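Local coordinates for dual specificity protein phosphatase 12 (Homo sapiens, PDB 4KI9), which removes phosphate from phosphotyrosine and from phosphoserine or phosphothreonine in proteins, through the catalytic domain modelled here, at residues Q140-E145 with S150-Q155; I99-L104 with W134-Y139; A14-P19 with A84-S89. The protein carries 2 engineered substitutions. All blocks are in the same frame, centred on the assembly; numbering follows the deposited sequence.

Contact 1 (Q140-E145 with S150-Q155)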
loop_
_atom_site.group_PDB
_atom_site.type_symbol
_atom_site.label_atom_id
_atom_site.label_comp_id
_atom_site.label_asym_id
_atom_site.label_seq_id
_atom_site.Cartn_x
_atom_site.Cartn_y
_atom_site.Cartn_z
ATOM N N GLN A 140 9.087 8.068 6.385
ATOM C CA GLN A 140 10.189 8.846 5.813
ATOM C C GLN A 140 11.188 9.270 6.903
ATOM O O GLN A 140 12.401 9.062 6.775
ATOM C CB GLN A 140 9.645 10.087 5.090
ATOM C CG GLN A 140 10.720 11.041 4.547
ATOM C CD GLN A 140 10.122 12.268 3.876
ATOM O OE1 GLN A 140 8.960 12.259 3.466
ATOM N NE2 GLN A 140 10.917 13.333 3.764
ATOM N N ALA A 141 10.672 9.854 7.977
ATOM C CA ALA A 141 11.527 10.319 9.067
ATOM C C ALA A 141 12.384 9.193 9.649
ATOM O O ALA A 141 13.480 9.440 10.139
ATOM C CB ALA A 141 10.689 10.985 10.165
ATOM N N MET A 142 11.891 7.957 9.587
ATOM C CA MET A 142 12.663 6.794 10.043
ATOM C C MET A 142 13.642 6.254 8.983
ATOM O O MET A 142 14.371 5.295 9.224
ATOM C CB MET A 142 11.725 5.673 10.518
ATOM C CG MET A 142 11.002 5.955 11.848
ATOM S SD MET A 142 10.004 4.542 12.434
ATOM C CE MET A 142 8.692 4.555 11.219
ATOM N N GLY A 143 13.661 6.866 7.809
ATOM C CA GLY A 143 14.566 6.421 6.766
ATOM C C GLY A 143 13.921 5.434 5.817
ATOM O O GLY A 143 14.602 4.584 5.239
ATOM N N TYR A 144 12.608 5.568 5.638
ATOM C CA TYR A 144 11.816 4.668 4.791
ATOM C C TYR A 144 11.920 3.240 5.289
ATOM O O TYR A 144 12.138 2.311 4.516
ATOM C CB TYR A 144 12.235 4.765 3.316
ATOM C CG TYR A 144 12.272 6.180 2.801
ATOM C CD1 TYR A 144 11.103 6.884 2.587
ATOM C CD2 TYR A 144 13.483 6.820 2.533
ATOM C CE1 TYR A 144 11.136 8.196 2.121
ATOM C CE2 TYR A 144 13.525 8.124 2.076
ATOM C CZ TYR A 144 12.350 8.807 1.868
ATOM O OH TYR A 144 12.378 10.103 1.408
ATOM N N GLU A 145 11.763 3.083 6.594
ATOM C CA GLU A 145 11.840 1.791 7.264
ATOM C C GLU A 145 10.915 1.845 8.462
ATOM O O GLU A 145 10.619 2.931 8.951
ATOM C CB GLU A 145 13.249 1.570 7.790
ATOM C CG GLU A 145 14.017 0.498 7.071
ATOM C CD GLU A 145 15.328 0.193 7.764
ATOM O OE1 GLU A 145 15.599 0.839 8.804
ATOM O OE2 GLU A 145 16.074 -0.685 7.274
ATOM N N SER A 150 13.526 2.772 17.129
ATOM C CA SER A 150 13.633 4.227 17.087
ATOM C C SER A 150 12.702 4.874 18.105
ATOM O O SER A 150 11.690 4.291 18.507
ATOM C CB SER A 150 13.353 4.772 15.682
ATOM O OG SER A 150 11.995 4.599 15.333
ATOM N N ALA A 151 13.064 6.075 18.537
ATOM C CA ALA A 151 12.222 6.830 19.446
ATOM C C ALA A 151 10.947 7.252 18.734
ATOM O O ALA A 151 9.896 7.367 19.360
ATOM C CB ALA A 151 12.973 8.059 19.987
ATOM N N ILE A 152 11.044 7.495 17.430
ATOM C CA ILE A 152 9.871 7.857 16.630
ATOM C C ILE A 152 8.825 6.738 16.660
ATOM O O ILE A 152 7.638 6.995 16.875
ATOM C CB ILE A 152 10.236 8.174 15.167
ATOM C CG1 ILE A 152 10.940 9.517 15.064
ATOM C CG2 ILE A 152 8.985 8.209 14.278
ATOM C CD1 ILE A 152 11.465 9.783 13.689
ATOM N N TYR A 153 9.262 5.502 16.456
ATOM C CA TYR A 153 8.331 4.369 16.458
ATOM C C TYR A 153 7.755 4.120 17.844
ATOM O O TYR A 153 6.556 3.863 17.998
ATOM C CB TYR A 153 8.997 3.074 15.936
ATOM C CG TYR A 153 7.989 1.947 15.794
ATOM C CD1 TYR A 153 7.925 0.921 16.722
ATOM C CD2 TYR A 153 7.068 1.948 14.750
ATOM C CE1 TYR A 153 6.991 -0.101 16.601
ATOM C CE2 TYR A 153 6.126 0.931 14.619
ATOM C CZ TYR A 153 6.093 -0.091 15.544
ATOM O OH TYR A 153 5.148 -1.094 15.437
ATOM N N LYS A 154 8.603 4.193 18.863
ATOM C CA LYS A 154 8.125 3.941 20.217
ATOM C C LYS A 154 7.079 4.973 20.620
ATOM O O LYS A 154 6.043 4.616 21.172
ATOM C CB LYS A 154 9.284 3.897 21.213
ATOM C CG LYS A 154 10.189 2.684 21.020
ATOM C CD LYS A 154 11.486 2.818 21.787
ATOM C CE LYS A 154 12.372 1.609 21.536
ATOM N NZ LYS A 154 13.759 1.818 22.042
ATOM N N GLN A 155 7.338 6.249 20.330
ATOM C CA GLN A 155 6.378 7.295 20.689
ATOM C C GLN A 155 5.057 7.087 19.948
ATOM O O GLN A 155 3.981 7.248 20.515
ATOM C CB GLN A 155 6.942 8.691 20.393
ATOM C CG GLN A 155 6.040 9.805 20.861
ATOM C CD GLN A 155 5.969 9.897 22.378
ATOM O OE1 GLN A 155 6.829 9.366 23.085
ATOM N NE2 GLN A 155 4.936 10.568 22.886
#
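Met-142 and Ile-152 bring the two backbones nearest, CA to CA 7.2 Å, where helix 130-141 ends and helix 151-160 begins just after Ser-150. The first helix ends in a Schellman motif: Gly-143 has a positive phi of 94°, its N bonds back to Gln-140 O, and Tyr-144 N probably bonds back to Tyr-139 O. At the start of the second helix Ser-150 is the N-cap, with OG accepting from Tyr-153 N at 3.1 Å in a fairly straight bond, N-H...O angle 158°. The same OG also has a hydrogen bond with Asp-147 O in the connection between the helices.

Met-142 gives the largest share of the contact. Its chain runs extended through chi2 (-175°), which carries SD out to the cap, where it lies 3.5 Å from Ser-150 OG, and then bends at chi3. SD also rests against the root of Tyr-153, 3.9 Å from its CB, so the tyrosine touches with its first carbon and not with its ring. The two segments thus form a Schellman-terminated helix followed, after a short loop, by an N-capped one, near the C-terminal end of the modelled chain and on the surface of the phosphatase.

Ile-152 uses two branches. Its CG2 lies 3.9 Å from Met-142 CG, the two chains crossing at a slant, while the longer arm reaches back to the first helix until CD1 meets Ala-141 CB at 3.8 Å. No hydrogen bond joins the segments; the grip is apolar, with the capping bonds kept inside the second segment and its approach. Beyond the contact, Met-142 touches Leu-65, and Tyr-153 OH is hydrogen-bonded to Ser-66, which places the last helix against the loop before helix 68-80.

Contact 2 (I99-L104 with W134-Y139)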
loop_
_atom_site.group_PDB
_atom_site.type_symbol
_atom_site.label_atom_id
_atom_site.label_comp_id
_atom_site.label_asym_id
_atom_site.label_seq_id
_atom_site.Cartn_x
_atom_site.Cartn_y
_atom_site.Cartn_z
ATOM N N ILE A 99 -0.453 2.318 0.722
ATOM C CA ILE A 99 0.516 1.246 0.472
ATOM C C ILE A 99 1.346 1.535 -0.773
ATOM O O ILE A 99 2.566 1.381 -0.766
ATOM C CB ILE A 99 -0.176 -0.133 0.320
ATOM C CG1 ILE A 99 -0.837 -0.552 1.634
ATOM C CG2 ILE A 99 0.816 -1.206 -0.128
ATOM C CD1 ILE A 99 0.104 -0.572 2.836
ATOM N N ILE A 100 0.686 1.932 -1.854
ATOM C CA ILE A 100 1.413 2.267 -3.081
ATOM C C ILE A 100 2.408 3.395 -2.829
ATOM O O ILE A 100 3.567 3.327 -3.252
ATOM C CB ILE A 100 0.447 2.689 -4.205
ATOM C CG1 ILE A 100 -0.406 1.499 -4.627
ATOM C CG2 ILE A 100 1.224 3.219 -5.411
ATOM C CD1 ILE A 100 0.414 0.386 -5.268
ATOM N N THR A 101 1.948 4.429 -2.126
ATOM C CA THR A 101 2.802 5.567 -1.814
ATOM C C THR A 101 4.033 5.107 -1.033
ATOM O O THR A 101 5.160 5.508 -1.346
ATOM C CB THR A 101 2.043 6.667 -1.052
ATOM O OG1 THR A 101 0.884 7.055 -1.806
ATOM C CG2 THR A 101 2.940 7.909 -0.842
ATOM N N ALA A 102 3.824 4.232 -0.048
ATOM C CA ALA A 102 4.937 3.734 0.747
ATOM C C ALA A 102 5.933 2.991 -0.141
ATOM O O ALA A 102 7.152 3.118 0.015
ATOM C CB ALA A 102 4.435 2.830 1.872
ATOM N N PHE A 103 5.415 2.220 -1.080
ATOM C CA PHE A 103 6.283 1.482 -1.998
ATOM C C PHE A 103 7.116 2.423 -2.870
ATOM O O PHE A 103 8.315 2.226 -3.063
ATOM C CB PHE A 103 5.438 0.590 -2.896
ATOM C CG PHE A 103 6.229 -0.100 -3.968
ATOM C CD1 PHE A 103 6.893 -1.294 -3.693
ATOM C CD2 PHE A 103 6.317 0.446 -5.241
ATOM C CE1 PHE A 103 7.623 -1.930 -4.681
ATOM C CE2 PHE A 103 7.049 -0.172 -6.220
ATOM C CZ PHE A 103 7.702 -1.368 -5.944
ATOM N N LEU A 104 6.462 3.438 -3.413
ATOM C CA LEU A 104 7.148 4.444 -4.208
ATOM C C LEU A 104 8.185 5.156 -3.354
ATOM O O LEU A 104 9.307 5.348 -3.789
ATOM C CB LEU A 104 6.154 5.449 -4.790
ATOM C CG LEU A 104 5.202 4.912 -5.854
ATOM C CD1 LEU A 104 4.280 6.015 -6.371
ATOM C CD2 LEU A 104 5.993 4.262 -7.015
ATOM N N TRP A 134 0.162 11.038 8.062
ATOM C CA TRP A 134 1.083 11.208 9.183
ATOM C C TRP A 134 2.015 9.995 9.325
ATOM O O TRP A 134 3.229 10.138 9.501
ATOM C CB TRP A 134 0.287 11.455 10.468
ATOM C CG TRP A 134 1.081 11.400 11.733
ATOM C CD1 TRP A 134 0.979 10.463 12.731
ATOM C CD2 TRP A 134 2.096 12.317 12.145
ATOM N NE1 TRP A 134 1.869 10.755 13.740
ATOM C CE2 TRP A 134 2.567 11.883 13.402
ATOM C CE3 TRP A 134 2.651 13.468 11.575
ATOM C CZ2 TRP A 134 3.568 12.561 14.095
ATOM C CZ3 TRP A 134 3.648 14.138 12.264
ATOM C CH2 TRP A 134 4.097 13.683 13.512
ATOM N N GLN A 135 1.446 8.803 9.221
ATOM C CA GLN A 135 2.239 7.569 9.283
ATOM C C GLN A 135 3.309 7.497 8.206
ATOM O O GLN A 135 4.427 7.069 8.469
ATOM C CB GLN A 135 1.323 6.325 9.245
ATOM C CG GLN A 135 0.538 6.148 10.555
ATOM C CD GLN A 135 -0.612 5.168 10.428
ATOM O OE1 GLN A 135 -0.472 4.092 9.839
ATOM N NE2 GLN A 135 -1.759 5.538 10.978
ATOM N N LEU A 136 2.985 7.922 6.992
ATOM C CA LEU A 136 3.997 7.937 5.937
ATOM C C LEU A 136 5.086 8.982 6.188
ATOM O O LEU A 136 6.237 8.801 5.781
ATOM C CB LEU A 136 3.362 8.139 4.561
ATOM C CG LEU A 136 2.577 6.933 4.057
ATOM C CD1 LEU A 136 1.888 7.278 2.750
ATOM C CD2 LEU A 136 3.504 5.743 3.870
ATOM N N LYS A 137 4.730 10.075 6.861
ATOM C CA LYS A 137 5.738 11.061 7.242
ATOM C C LYS A 137 6.697 10.456 8.259
ATOM O O LYS A 137 7.909 10.655 8.174
ATOM C CB LYS A 137 5.072 12.348 7.771
ATOM C CG LYS A 137 4.412 13.124 6.646
ATOM C CD LYS A 137 3.750 14.412 7.121
ATOM C CE LYS A 137 3.055 15.088 5.956
ATOM N NZ LYS A 137 1.990 16.023 6.398
ATOM N N LEU A 138 6.154 9.674 9.195
ATOM C CA LEU A 138 6.987 8.968 10.164
ATOM C C LEU A 138 7.891 7.951 9.477
ATOM O O LEU A 138 9.056 7.822 9.823
ATOM C CB LEU A 138 6.130 8.254 11.204
ATOM C CG LEU A 138 5.212 9.159 12.035
ATOM C CD1 LEU A 138 4.649 8.373 13.176
ATOM C CD2 LEU A 138 5.945 10.399 12.546
ATOM N N TYR A 139 7.328 7.218 8.519
ATOM C CA TYR A 139 8.071 6.265 7.693
ATOM C C TYR A 139 9.290 6.923 7.030
ATOM O O TYR A 139 10.391 6.398 7.109
ATOM C CB TYR A 139 7.132 5.698 6.627
ATOM C CG TYR A 139 7.565 4.412 5.930
ATOM C CD1 TYR A 139 7.930 3.280 6.659
ATOM C CD2 TYR A 139 7.522 4.316 4.542
ATOM C CE1 TYR A 139 8.277 2.090 6.018
ATOM C CE2 TYR A 139 7.872 3.132 3.886
ATOM C CZ TYR A 139 8.235 2.026 4.631
ATOM O OH TYR A 139 8.572 0.855 3.993
#
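Helix-against-helix packing in the buried interior is what joins Ala-102 to Leu-136 here: helix 95-108, which follows the phosphate-binding loop, lies beside helix 130-141 in the helical layer of the dual-specificity phosphatase fold. Over these segments the two axes run almost in the same direction, 17° apart, with a closest approach of 10.8 Å. That is a wide spacing, and the side chains of Leu-136 and Tyr-139 reach over it.

Leu-136 is the main bridge. With CG set beside its own backbone N (chi1 -71°), the fork of the leucine opens onto helix 95-108 and its two methyls divide the work. CD2 sits on the small methyl of Ala-102, 3.7 Å from CB, where the short side chain lets it come in close to the helix backbone. CD1 goes to the neighbouring residue, 3.8 Å from Thr-101 CG2, across which it lies at a slant. The methyl of Thr-101 thus faces the leucine, while OG1 is hydrogen-bonded to Val-97 O in its own helix.

One turn further on, Ala-102 O lies at the edge of the Tyr-139 ring, near its plane, 3.9 Å from CE2, whereas Ala-102 CB, 4.0 Å from CE2, lies well off that plane, beyond the rim. The OH of Tyr-139 goes on to a hydrogen bond with Asp-69 of helix 68-80. Leu-68 of that helix also touches Leu-136, and Phe-112 and Ala-115 of helix 112-122 add contacts of their own to this pair of helices.

Since no hydrogen bond crosses between the segments, the fit rests on methyls and the rim of one ring, with the polar ends of Thr-101 and Tyr-139 each satisfied by a partner outside the meeting surface.

Contact 3 (A14-P19 with A84-S89); sequences AAVAEP and AVLVHS. Engineered in segment 84-89: Ser-89 (natural residue Cys). With PO4 (phosphate ion), chain B.
Val-16 lays both of its methyls on the His-88 ring. CG1 stands over the face, 3.7 Å from the ring centroid and 22° off the ring normal, in a CH-pi contact displaced toward the NE2 and CD2 rim; it is 3.5 Å from NE2. CG2 takes the neighbouring part of the ring, 3.6 Å from CE1, and the valine meets the imidazole at about a right angle. The ring is held from two ends. His-88 ND1 donates to Ser-89 O at 3.1 Å, with the oxygen tilted 16° out of the ring plane, and NE2 has a hydrogen bond with Thr-32 OG1 on strand 27-34.

Strand 84-88 is a central strand of the mixed sheet, and it runs into the phosphate-binding loop of the protein tyrosine phosphatase family, the CX5R signature. Ser-89 is an engineered replacement of the cysteine predicted to form the phosphocysteine intermediate. Its OG donates to O3 of the bound phosphate at 2.7 Å, and the ion, probably from the crystallisation liquor, is further held by Arg-95 and by backbone nitrogens including those of Ala-91, Val-93 and Ser-94. Helices 68-80 and 95-108 pack against the side of the strand that carries Val-85 and Val-87.

Leu-86, two residues before the histidine, points toward helix 13-17. Having CG anti to the backbone N (chi1 172°) sends its branch out toward the helix, where CD2 touches both Val-16 CG1, at 3.9 Å, and Ala-15 CB, at 4.1 Å; Met-1 touches both Ala-15 and Leu-86.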
loop_
_atom_site.group_PDB
_atom_site.type_symbol
_atom_site.label_atom_id
_atom_site.label_comp_id
_atom_site.label_asym_id
_atom_site.label_seq_id
_atom_site.Cartn_x
_atom_site.Cartn_y
_atom_site.Cartn_z
ATOM N N ALA A 14 -13.807 -3.357 -6.994
ATOM C CA ALA A 14 -14.144 -3.666 -8.379
ATOM C C ALA A 14 -13.026 -4.457 -9.045
ATOM O O ALA A 14 -13.278 -5.462 -9.705
ATOM C CB ALA A 14 -14.427 -2.391 -9.159
ATOM N N ALA A 15 -11.790 -4.005 -8.841
ATOM C CA ALA A 15 -10.618 -4.602 -9.477
ATOM C C ALA A 15 -10.507 -6.108 -9.245
ATOM O O ALA A 15 -10.080 -6.847 -10.129
ATOM C CB ALA A 15 -9.345 -3.891 -9.019
ATOM N N VAL A 16 -10.900 -6.561 -8.062
ATOM C CA VAL A 16 -10.810 -7.981 -7.745
ATOM C C VAL A 16 -12.070 -8.746 -8.137
ATOM O O VAL A 16 -12.020 -9.955 -8.345
ATOM C CB VAL A 16 -10.478 -8.226 -6.254
ATOM C CG1 VAL A 16 -8.965 -8.292 -6.041
ATOM C CG2 VAL A 16 -11.100 -7.151 -5.382
ATOM N N ALA A 17 -13.191 -8.044 -8.255
ATOM C CA ALA A 17 -14.460 -8.695 -8.592
ATOM C C ALA A 17 -14.548 -9.137 -10.059
ATOM O O ALA A 17 -15.353 -9.999 -10.403
ATOM C CB ALA A 17 -15.630 -7.792 -8.239
ATOM N N GLU A 18 -13.721 -8.544 -10.912
ATOM C CA GLU A 18 -13.723 -8.856 -12.340
ATOM C C GLU A 18 -12.360 -9.380 -12.802
ATOM O O GLU A 18 -11.561 -8.636 -13.373
ATOM C CB GLU A 18 -14.111 -7.611 -13.137
ATOM C CG GLU A 18 -13.421 -6.351 -12.643
ATOM C CD GLU A 18 -13.955 -5.092 -13.280
ATOM O OE1 GLU A 18 -13.407 -4.685 -14.324
ATOM O OE2 GLU A 18 -14.913 -4.505 -12.731
ATOM N N PRO A 19 -12.094 -10.674 -12.561
ATOM C CA PRO A 19 -10.780 -11.278 -12.826
ATOM C C PRO A 19 -10.435 -11.472 -14.304
ATOM O O PRO A 19 -9.602 -12.326 -14.613
ATOM C CB PRO A 19 -10.874 -12.644 -12.131
ATOM C CG PRO A 19 -12.019 -12.519 -11.171
ATOM C CD PRO A 19 -12.984 -11.608 -11.855
ATOM N N ALA A 84 3.322 -9.186 -12.250
ATOM C CA ALA A 84 2.472 -7.993 -12.130
ATOM C C ALA A 84 1.679 -8.046 -10.833
ATOM O O ALA A 84 1.157 -9.105 -10.451
ATOM C CB ALA A 84 1.530 -7.863 -13.315
ATOM N N VAL A 85 1.575 -6.895 -10.175
ATOM C CA VAL A 85 1.001 -6.797 -8.838
ATOM C C VAL A 85 -0.238 -5.894 -8.795
ATOM O O VAL A 85 -0.249 -4.810 -9.381
ATOM C CB VAL A 85 2.047 -6.211 -7.857
ATOM C CG1 VAL A 85 1.432 -5.957 -6.487
ATOM C CG2 VAL A 85 3.225 -7.135 -7.741
ATOM N N LEU A 86 -1.278 -6.346 -8.099
ATOM C CA LEU A 86 -2.426 -5.498 -7.781
ATOM C C LEU A 86 -2.439 -5.221 -6.285
ATOM O O LEU A 86 -2.342 -6.149 -5.479
ATOM C CB LEU A 86 -3.731 -6.197 -8.174
ATOM C CG LEU A 86 -5.010 -5.472 -7.708
ATOM C CD1 LEU A 86 -5.152 -4.086 -8.356
ATOM C CD2 LEU A 86 -6.258 -6.320 -7.954
ATOM N N VAL A 87 -2.539 -3.950 -5.910
ATOM C CA VAL A 87 -2.769 -3.580 -4.511
ATOM C C VAL A 87 -4.169 -3.010 -4.450
ATOM O O VAL A 87 -4.473 -2.036 -5.150
ATOM C CB VAL A 87 -1.801 -2.480 -4.023
ATOM C CG1 VAL A 87 -2.131 -2.098 -2.581
ATOM C CG2 VAL A 87 -0.356 -2.943 -4.139
ATOM N N HIS A 88 -5.046 -3.609 -3.657
ATOM C CA HIS A 88 -6.420 -3.102 -3.611
ATOM C C HIS A 88 -6.974 -2.946 -2.203
ATOM O O HIS A 88 -6.597 -3.679 -1.280
ATOM C CB HIS A 88 -7.366 -3.988 -4.433
ATOM C CG HIS A 88 -7.796 -5.231 -3.717
ATOM N ND1 HIS A 88 -8.976 -5.310 -3.017
ATOM C CD2 HIS A 88 -7.198 -6.440 -3.585
ATOM C CE1 HIS A 88 -9.095 -6.516 -2.487
ATOM N NE2 HIS A 88 -8.029 -7.222 -2.818
ATOM N N SER A 89 -7.877 -1.976 -2.061
ATOM C CA SER A 89 -8.666 -1.788 -0.854
ATOM C C SER A 89 -10.150 -1.943 -1.222
ATOM O O SER A 89 -10.479 -2.684 -2.143
ATOM C CB SER A 89 -8.388 -0.405 -0.262
ATOM O OG SER A 89 -8.388 0.602 -1.266
HETATM P P PO4 B . -10.292 2.642 0.964
HETATM O O1 PO4 B . -11.246 1.472 0.897
HETATM O O2 PO4 B . -9.324 2.448 2.101
HETATM O O3 PO4 B . -9.565 2.810 -0.347
HETATM O O4 PO4 B . -11.078 3.901 1.261
#

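How the contacts relate
From the N terminus, contact 3 comes first: it brings strand 84-88 back to helix 13-17 after a loop of 64 residues that holds two further strands of the sheet. The chain then passes through the phosphate loop into helix 95-108, where contact 2 closes a 29-residue excursion, largely helical, onto helix 130-141. Contact 1 follows at once, a short four-residue connection folding helix 151-160 against the end of that same helix. The three are in series, none nested or crossed. Contacts 2 and 3 meet where Ile-99 and Ile-100 pack on Val-87; contacts 1 and 2 share helix 130-141, while contacts 1 and 3 lie on opposite sides of the chain's centre.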